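Local coordinates for cytochrome C' (Rhodopseudomonas palustris, PDB 1MQV), which carries a covalently bound, five-coordinate high-spin heme and is assigned to electron transfer, although its exact physiological role is not known, at residues A6-I11 with A57-G62. The protein carries 3 engineered substitutions. Numbering follows the deposited sequence.
With HEC (heme c), chain C.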
loop_
_atom_site.group_PDB
_atom_site.type_symbol
_atom_site.label_atom_id
_atom_site.label_comp_id
_atom_site.label_asym_id
_atom_site.label_seq_id
_atom_site.Cartn_x
_atom_site.Cartn_y
_atom_site.Cartn_z
ATOM N N ALA A 6 0.895 15.514 -5.276
ATOM C CA ALA A 6 -0.311 15.626 -4.485
ATOM C C ALA A 6 -1.211 14.427 -4.760
ATOM O O ALA A 6 -1.863 13.905 -3.845
ATOM C CB ALA A 6 -1.039 16.931 -4.813
ATOM N N GLN A 7 -1.244 13.961 -6.000
ATOM C CA GLN A 7 -2.101 12.835 -6.327
ATOM C C GLN A 7 -1.693 11.581 -5.599
ATOM O O GLN A 7 -2.532 10.876 -5.022
ATOM C CB GLN A 7 -2.032 12.489 -7.802
ATOM C CG GLN A 7 -2.874 13.332 -8.714
ATOM C CD GLN A 7 -2.588 13.004 -10.162
ATOM O OE1 GLN A 7 -2.045 13.823 -10.886
ATOM N NE2 GLN A 7 -2.943 11.795 -10.582
ATOM N N ARG A 8 -0.406 11.292 -5.654
ATOM C CA ARG A 8 0.094 10.044 -5.044
ATOM C C ARG A 8 0.003 10.081 -3.528
ATOM O O ARG A 8 -0.284 9.068 -2.905
ATOM C CB ARG A 8 1.531 9.723 -5.524
ATOM C CG ARG A 8 2.626 10.636 -4.961
ATOM C CD ARG A 8 3.796 10.695 -5.915
ATOM N NE ARG A 8 5.002 11.232 -5.290
ATOM C CZ ARG A 8 6.098 11.586 -5.974
ATOM N NH1 ARG A 8 6.135 11.466 -7.302
ATOM N NH2 ARG A 8 7.164 12.048 -5.337
ATOM N N LYS A 9 0.201 11.247 -2.913
ATOM C CA LYS A 9 0.090 11.298 -1.463
ATOM C C LYS A 9 -1.351 11.062 -1.026
ATOM O O LYS A 9 -1.594 10.485 0.051
ATOM C CB LYS A 9 0.587 12.664 -0.944
ATOM C CG LYS A 9 2.124 12.790 -0.771
ATOM C CD LYS A 9 2.415 14.254 -0.352
ATOM C CE LYS A 9 3.548 14.390 0.618
ATOM N NZ LYS A 9 3.646 15.824 0.997
ATOM N N ALA A 10 -2.305 11.494 -1.855
ATOM C CA ALA A 10 -3.716 11.316 -1.538
ATOM C C ALA A 10 -4.067 9.824 -1.601
ATOM O O ALA A 10 -4.786 9.293 -0.748
ATOM C CB ALA A 10 -4.596 12.101 -2.513
ATOM N N ILE A 11 -3.538 9.150 -2.606
ATOM C CA ILE A 11 -3.805 7.712 -2.757
ATOM C C ILE A 11 -3.107 6.924 -1.619
ATOM O O ILE A 11 -3.686 5.987 -1.075
ATOM C CB ILE A 11 -3.307 7.196 -4.114
ATOM C CG1 ILE A 11 -4.211 7.722 -5.239
ATOM C CG2 ILE A 11 -3.255 5.635 -4.110
ATOM C CD1 ILE A 11 -3.534 7.644 -6.619
ATOM N N ALA A 57 10.454 11.027 -13.034
ATOM C CA ALA A 57 11.738 11.611 -12.653
ATOM C C ALA A 57 11.682 13.167 -12.604
ATOM O O ALA A 57 12.412 13.787 -11.834
ATOM C CB ALA A 57 12.836 11.131 -13.619
ATOM N N ASP A 58 10.816 13.801 -13.396
ATOM C CA ASP A 58 10.758 15.271 -13.349
ATOM C C ASP A 58 10.109 15.792 -12.058
ATOM O O ASP A 58 9.900 16.992 -11.885
ATOM C CB ASP A 58 10.066 15.869 -14.595
ATOM C CG ASP A 58 8.667 15.350 -14.816
ATOM O OD1 ASP A 58 7.940 15.153 -13.831
ATOM O OD2 ASP A 58 8.281 15.154 -15.988
ATOM N N SER A 59 9.785 14.885 -11.147
ATOM C CA SER A 59 9.220 15.314 -9.899
ATOM C C SER A 59 10.203 14.991 -8.773
ATOM O O SER A 59 9.872 15.124 -7.576
ATOM C CB SER A 59 7.894 14.622 -9.657
ATOM O OG SER A 59 8.050 13.653 -8.648
ATOM N N LYS A 60 11.423 14.588 -9.127
ATOM C CA LYS A 60 12.407 14.250 -8.084
ATOM C C LYS A 60 12.879 15.489 -7.292
ATOM O O LYS A 60 13.435 15.375 -6.194
ATOM C CB LYS A 60 13.612 13.486 -8.676
ATOM C CG LYS A 60 14.603 14.295 -9.492
ATOM C CD LYS A 60 15.801 13.428 -9.915
ATOM C CE LYS A 60 15.395 12.300 -10.856
ATOM N NZ LYS A 60 16.528 11.761 -11.687
ATOM N N THR A 61 12.629 16.667 -7.839
ATOM C CA THR A 61 13.002 17.917 -7.194
ATOM C C THR A 61 11.690 18.622 -6.831
ATOM O O THR A 61 11.597 19.847 -6.895
ATOM C CB THR A 61 13.799 18.818 -8.167
ATOM O OG1 THR A 61 12.944 19.236 -9.240
ATOM C CG2 THR A 61 14.963 18.043 -8.770
ATOM N N GLY A 62 10.676 17.838 -6.450
ATOM C CA GLY A 62 9.351 18.390 -6.149
ATOM C C GLY A 62 9.125 19.339 -4.979
ATOM O O GLY A 62 8.285 20.238 -5.030
HETATM FE FE HEC C . 3.656 3.963 1.420
HETATM C CHA HEC C . 3.849 7.318 1.624
HETATM C CHB HEC C . 1.045 3.995 3.631
HETATM C CHC HEC C . 2.939 0.742 0.668
HETATM C CHD HEC C . 6.032 3.945 -1.197
HETATM N NA HEC C . 2.633 5.412 2.459
HETATM C C1A HEC C . 2.892 6.746 2.380
HETATM C C2A HEC C . 1.998 7.436 3.233
HETATM C C3A HEC C . 1.174 6.498 3.867
HETATM C C4A HEC C . 1.609 5.225 3.337
HETATM C CMA HEC C . 0.082 6.593 4.886
HETATM C CAA HEC C . 2.004 8.938 3.486
HETATM C CBA HEC C . 1.109 9.621 2.476
HETATM C CGA HEC C . 0.921 11.108 2.808
HETATM O O1A HEC C . -0.131 11.441 3.362
HETATM O O2A HEC C . 1.827 11.910 2.511
HETATM N NB HEC C . 2.330 2.677 2.028
HETATM C C1B HEC C . 1.392 2.787 3.041
HETATM C C2B HEC C . 0.740 1.503 3.379
HETATM C C3B HEC C . 1.276 0.592 2.556
HETATM C C4B HEC C . 2.241 1.327 1.688
HETATM C CMB HEC C . -0.312 1.334 4.518
HETATM C CAB HEC C . 1.010 -0.845 2.487
HETATM C CBB HEC C . -0.280 -1.392 2.425
HETATM N NC HEC C . 4.282 2.673 -0.001
HETATM C C1C HEC C . 3.895 1.343 -0.157
HETATM C C2C HEC C . 4.652 0.688 -1.153
HETATM C C3C HEC C . 5.566 1.553 -1.696
HETATM C C4C HEC C . 5.304 2.810 -0.931
HETATM C CMC HEC C . 4.609 -0.850 -1.447
HETATM C CAC HEC C . 6.633 1.406 -2.676
HETATM C CBC HEC C . 6.529 0.309 -3.651
HETATM N ND HEC C . 4.763 5.319 0.389
HETATM C C1D HEC C . 5.762 5.185 -0.543
HETATM C C2D HEC C . 6.431 6.473 -0.823
HETATM C C3D HEC C . 5.800 7.386 -0.013
HETATM C C4D HEC C . 4.749 6.688 0.725
HETATM C CMD HEC C . 7.414 6.656 -2.017
HETATM C CAD HEC C . 6.118 8.956 -0.019
HETATM C CBD HEC C . 5.082 9.553 -1.019
HETATM C CGD HEC C . 5.407 11.020 -1.289
HETATM O O1D HEC C . 5.680 11.697 -0.288
HETATM O O2D HEC C . 5.397 11.453 -2.458
HETATM O O HOH W 1 9.686 12.542 -6.393
#
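Arg8 and Ser59 join the first helix of the cytochrome c' four-helix bundle, helix 4-27, to the long loop between helices 34-50 and 75-95, beside a heme propionate. The Arg8 side chain leaves the helix toward the loop. At CB its chain turns between the backbone N and the carbonyl carbon (chi1 72°), then runs extended from CG to NE, which carries the guanidinium out between heme and loop. Arg8 CG and CD skirt the propionate oxygen, heme O2D, with Arg8 CG at 3.8 Å from it. Arg8 NE donates a nearly straight hydrogen bond to that same heme O2D, at 2.9 Å and 168°, with the oxygen at the guanidinium edge, and NH2 adds a weak second one. Arg8 is an experimentally established heme-binding residue, and its positive charge would be expected to offset the negative charge of the propionate. NH2 is also bonded to Thr65 OG1, whose hydroxyl reaches the heme as well. Farther out, Arg8 NH1 donates to Ser59 OG over 3.2 Å; this bond is bent, with the hydroxyl oxygen 28° out of the guanidinium plane. NH1 has a second acceptor in Leu54 O, so this one nitrogen binds the loop at two points, before the 3-10 segment 57-59 and at its last residue. The buried Ser59 also opens a type I turn to Gly62, and its backbone carbonyl is tied to the arginine through one water in the guanidinium plane: the water accepts from Arg8 NH2 at 2.8 Å and donates to Ser59 O at 2.8 Å.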